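Local coordinates for protein TP_0956 (Treponema pallidum subsp. pallidum, PDB 3U64), which probably serves as the T-component lipoprotein of a TRAP transporter, a helical tetratricopeptide-repeat protein suited to protein-protein interaction, at residues R66-I77 against V150-G161. Numbering follows the deposited sequence.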
loop_
_atom_site.group_PDB
_atom_site.type_symbol
_atom_site.label_atom_id
_atom_site.label_comp_id
_atom_site.label_asym_id
_atom_site.label_seq_id
_atom_site.Cartn_x
_atom_site.Cartn_y
_atom_site.Cartn_z
ATOM N N ARG A 66 -18.035 17.182 13.757
ATOM C CA ARG A 66 -17.049 18.189 13.410
ATOM C C ARG A 66 -15.628 17.649 13.514
ATOM O O ARG A 66 -14.788 17.935 12.660
ATOM C CB ARG A 66 -17.226 19.412 14.290
ATOM C CG ARG A 66 -18.572 20.114 14.080
ATOM C CD ARG A 66 -18.539 21.449 14.781
ATOM N NE ARG A 66 -17.458 22.284 14.264
ATOM C CZ ARG A 66 -17.081 23.440 14.801
ATOM N NH1 ARG A 66 -17.693 23.889 15.888
ATOM N NH2 ARG A 66 -16.085 24.141 14.259
ATOM N N GLY A 67 -15.370 16.861 14.557
ATOM C CA GLY A 67 -14.074 16.241 14.735
ATOM C C GLY A 67 -13.655 15.380 13.544
ATOM O O GLY A 67 -12.484 15.400 13.128
ATOM N N LEU A 68 -14.606 14.622 12.995
ATOM C CA LEU A 68 -14.328 13.731 11.866
ATOM C C LEU A 68 -14.075 14.520 10.588
ATOM O O LEU A 68 -13.178 14.183 9.816
ATOM C CB LEU A 68 -15.468 12.724 11.649
ATOM C CG LEU A 68 -15.253 11.353 12.278
ATOM C CD1 LEU A 68 -16.461 10.447 12.025
ATOM C CD2 LEU A 68 -13.992 10.744 11.709
ATOM N N SER A 69 -14.892 15.546 10.361
ATOM C CA SER A 69 -14.665 16.493 9.272
ATOM C C SER A 69 -13.254 17.031 9.307
ATOM O O SER A 69 -12.533 16.955 8.310
ATOM C CB SER A 69 -15.663 17.654 9.335
ATOM O OG SER A 69 -16.937 17.234 8.865
ATOM N N LEU A 70 -12.852 17.579 10.453
ATOM C CA LEU A 70 -11.507 18.133 10.601
ATOM C C LEU A 70 -10.435 17.067 10.411
ATOM O O LEU A 70 -9.460 17.276 9.675
ATOM C CB LEU A 70 -11.336 18.814 11.966
ATOM C CG LEU A 70 -9.971 19.482 12.221
ATOM C CD1 LEU A 70 -9.527 20.320 11.016
ATOM C CD2 LEU A 70 -9.940 20.331 13.518
ATOM N N ALA A 71 -10.611 15.916 11.060
ATOM C CA ALA A 71 -9.575 14.896 11.036
ATOM C C ALA A 71 -9.282 14.505 9.597
ATOM O O ALA A 71 -8.133 14.493 9.177
ATOM C CB ALA A 71 -9.990 13.667 11.838
ATOM N N VAL A 72 -10.319 14.172 8.842
ATOM C CA VAL A 72 -10.101 13.684 7.492
ATOM C C VAL A 72 -9.512 14.790 6.609
ATOM O O VAL A 72 -8.627 14.526 5.798
ATOM C CB VAL A 72 -11.362 13.051 6.875
ATOM C CG1 VAL A 72 -12.447 14.103 6.651
ATOM C CG2 VAL A 72 -11.015 12.326 5.562
ATOM N N GLY A 73 -9.966 16.028 6.797
ATOM C CA GLY A 73 -9.399 17.165 6.073
ATOM C C GLY A 73 -7.903 17.320 6.308
ATOM O O GLY A 73 -7.129 17.431 5.365
ATOM N N ARG A 74 -7.499 17.322 7.577
ATOM C CA ARG A 74 -6.100 17.472 7.955
ATOM C C ARG A 74 -5.264 16.350 7.338
ATOM O O ARG A 74 -4.164 16.575 6.830
ATOM C CB ARG A 74 -5.965 17.483 9.501
ATOM C CG ARG A 74 -4.567 17.166 10.041
ATOM C CD ARG A 74 -4.515 17.198 11.575
ATOM N NE ARG A 74 -5.654 16.511 12.178
ATOM C CZ ARG A 74 -6.306 16.935 13.263
ATOM N NH1 ARG A 74 -5.934 18.056 13.874
ATOM N NH2 ARG A 74 -7.336 16.241 13.737
ATOM N N LEU A 75 -5.807 15.139 7.387
ATOM C CA LEU A 75 -5.125 13.960 6.879
ATOM C C LEU A 75 -4.804 14.061 5.386
ATOM O O LEU A 75 -3.679 13.752 4.961
ATOM C CB LEU A 75 -5.999 12.742 7.128
ATOM C CG LEU A 75 -5.283 11.532 7.683
ATOM C CD1 LEU A 75 -4.219 11.953 8.679
ATOM C CD2 LEU A 75 -6.312 10.620 8.319
ATOM N N TYR A 76 -5.796 14.458 4.589
ATOM C CA TYR A 76 -5.581 14.659 3.157
ATOM C C TYR A 76 -4.512 15.709 2.899
ATOM O O TYR A 76 -3.646 15.513 2.042
ATOM C CB TYR A 76 -6.884 15.012 2.434
ATOM C CG TYR A 76 -7.568 13.770 1.909
ATOM C CD1 TYR A 76 -8.635 13.196 2.596
ATOM C CD2 TYR A 76 -7.098 13.130 0.767
ATOM C CE1 TYR A 76 -9.242 12.040 2.139
ATOM C CE2 TYR A 76 -7.690 11.963 0.298
ATOM C CZ TYR A 76 -8.768 11.424 0.992
ATOM O OH TYR A 76 -9.368 10.266 0.554
ATOM N N ILE A 77 -4.554 16.807 3.653
ATOM C CA ILE A 77 -3.584 17.893 3.452
ATOM C C ILE A 77 -2.145 17.470 3.808
ATOM O O ILE A 77 -1.194 17.777 3.075
ATOM C CB ILE A 77 -3.982 19.174 4.227
ATOM C CG1 ILE A 77 -5.267 19.754 3.634
ATOM C CG2 ILE A 77 -2.861 20.220 4.155
ATOM C CD1 ILE A 77 -5.968 20.723 4.532
ATOM N N VAL A 150 -12.640 27.817 19.634
ATOM C CA VAL A 150 -12.991 26.442 19.318
ATOM C C VAL A 150 -12.840 26.156 17.811
ATOM O O VAL A 150 -12.618 25.010 17.420
ATOM C CB VAL A 150 -14.425 26.125 19.835
ATOM C CG1 VAL A 150 -15.029 24.938 19.133
ATOM C CG2 VAL A 150 -14.391 25.890 21.335
ATOM N N ASP A 151 -12.932 27.205 16.987
ATOM C CA ASP A 151 -12.882 27.079 15.524
ATOM C C ASP A 151 -11.483 27.242 14.928
ATOM O O ASP A 151 -11.305 27.129 13.718
ATOM C CB ASP A 151 -13.812 28.102 14.866
ATOM C CG ASP A 151 -15.227 28.009 15.382
ATOM O OD1 ASP A 151 -15.768 26.888 15.369
ATOM O OD2 ASP A 151 -15.793 29.047 15.808
ATOM N N VAL A 152 -10.499 27.503 15.778
ATOM C CA VAL A 152 -9.167 27.842 15.309
ATOM C C VAL A 152 -8.504 26.697 14.547
ATOM O O VAL A 152 -7.964 26.913 13.474
ATOM C CB VAL A 152 -8.277 28.339 16.450
ATOM C CG1 VAL A 152 -6.836 28.444 15.978
ATOM C CG2 VAL A 152 -8.802 29.698 16.957
ATOM N N GLY A 153 -8.567 25.483 15.083
ATOM C CA GLY A 153 -8.054 24.321 14.377
ATOM C C GLY A 153 -8.589 24.248 12.957
ATOM O O GLY A 153 -7.843 24.028 11.990
ATOM N N THR A 154 -9.888 24.472 12.822
ATOM C CA THR A 154 -10.554 24.324 11.532
ATOM C C THR A 154 -10.111 25.426 10.573
ATOM O O THR A 154 -9.791 25.159 9.410
ATOM C CB THR A 154 -12.103 24.299 11.701
ATOM O OG1 THR A 154 -12.444 23.326 12.694
ATOM C CG2 THR A 154 -12.805 23.940 10.387
ATOM N N LEU A 155 -10.076 26.657 11.075
ATOM C CA LEU A 155 -9.643 27.808 10.286
ATOM C C LEU A 155 -8.251 27.557 9.721
ATOM O O LEU A 155 -7.962 27.827 8.543
ATOM C CB LEU A 155 -9.657 29.079 11.160
ATOM C CG LEU A 155 -11.088 29.493 11.490
ATOM C CD1 LEU A 155 -11.151 30.591 12.534
ATOM C CD2 LEU A 155 -11.791 29.925 10.225
ATOM N N TYR A 156 -7.392 27.022 10.579
ATOM C CA TYR A 156 -5.996 26.804 10.233
ATOM C C TYR A 156 -5.875 25.809 9.085
ATOM O O TYR A 156 -5.140 26.055 8.139
ATOM C CB TYR A 156 -5.198 26.310 11.451
ATOM C CG TYR A 156 -3.824 25.743 11.084
ATOM C CD1 TYR A 156 -2.789 26.577 10.681
ATOM C CD2 TYR A 156 -3.572 24.376 11.132
ATOM C CE1 TYR A 156 -1.549 26.074 10.327
ATOM C CE2 TYR A 156 -2.326 23.857 10.779
ATOM C CZ TYR A 156 -1.320 24.712 10.371
ATOM O OH TYR A 156 -0.078 24.218 10.017
ATOM N N TRP A 157 -6.593 24.689 9.181
ATOM C CA TRP A 157 -6.472 23.622 8.197
ATOM C C TRP A 157 -7.105 23.987 6.851
ATOM O O TRP A 157 -6.507 23.755 5.804
ATOM C CB TRP A 157 -6.967 22.277 8.764
ATOM C CG TRP A 157 -5.883 21.668 9.636
ATOM C CD1 TRP A 157 -5.870 21.578 10.997
ATOM C CD2 TRP A 157 -4.621 21.141 9.185
ATOM N NE1 TRP A 157 -4.696 20.993 11.418
ATOM C CE2 TRP A 157 -3.905 20.737 10.332
ATOM C CE3 TRP A 157 -4.039 20.962 7.924
ATOM C CZ2 TRP A 157 -2.635 20.146 10.254
ATOM C CZ3 TRP A 157 -2.762 20.389 7.849
ATOM C CH2 TRP A 157 -2.078 19.990 9.010
ATOM N N VAL A 158 -8.281 24.613 6.890
ATOM C CA VAL A 158 -8.948 25.088 5.680
ATOM C C VAL A 158 -8.070 26.112 4.966
ATOM O O VAL A 158 -7.782 25.971 3.773
ATOM C CB VAL A 158 -10.338 25.720 5.991
ATOM C CG1 VAL A 158 -10.903 26.372 4.758
ATOM C CG2 VAL A 158 -11.299 24.661 6.508
ATOM N N GLY A 159 -7.624 27.128 5.704
ATOM C CA GLY A 159 -6.777 28.159 5.131
ATOM C C GLY A 159 -5.496 27.555 4.564
ATOM O O GLY A 159 -5.041 27.923 3.467
ATOM N N THR A 160 -4.901 26.628 5.310
ATOM C CA THR A 160 -3.651 26.001 4.851
ATOM C C THR A 160 -3.869 25.197 3.574
ATOM O O THR A 160 -3.065 25.274 2.657
ATOM C CB THR A 160 -3.061 25.100 5.918
ATOM O OG1 THR A 160 -2.721 25.897 7.064
ATOM C CG2 THR A 160 -1.817 24.346 5.407
ATOM N N GLY A 161 -4.963 24.429 3.523
ATOM C CA GLY A 161 -5.280 23.631 2.350
ATOM C C GLY A 161 -5.380 24.487 1.103
ATOM O O GLY A 161 -4.815 24.165 0.053
#
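Trp157 lies between Arg74 and its own helical neighbour Tyr156 where helices 66-89 and 152-166 of this all-helical tetratricopeptide-repeat (TPR) protein pack. The two segments run in the same general direction, 33° between axes that approach to 9.9 Å, and both also touch helix 96-124. Arg74 lays its aliphatic stem over one face of the indole in a CH-pi contact, CG 3.7 Å from the centroid of the Trp157 six-membered ring. CG stands anti to the backbone N (chi1 160°), and the bend at chi3 leaves the guanidinium steeply inclined to the indole, their planes 80° apart. Tyr156 CE2 lies over the opposite face, toward its rim, while Ile77 meets the indole at its edge, its CG2 3.7 Å from Trp157 CZ3. Leu70 crosses the indole at about a right angle and splits its branches: CD1 sits 3.9 Å from Trp157 CD1, whereas CD2 turns to Thr154 and the backbone of Gly153. At the N-terminal end the contact becomes polar. Arg66 reaches over in a salt bridge, one nearly straight N-H from NH2 meeting Asp151 OD1 at 3.0 Å, almost in the guanidinium plane. Tyr125 and the backbone N of Thr148 hold the other carboxylate oxygen, OD2, and Ser120 links Arg66 NE to Thr154 OG1, so helix 96-124 bridges both sides. Toward the C-terminal ends of the two segments, Ile77 CD1 packs over Gly161, 3.7 Å from Gly161 CA and 3.3 Å from Trp157 O.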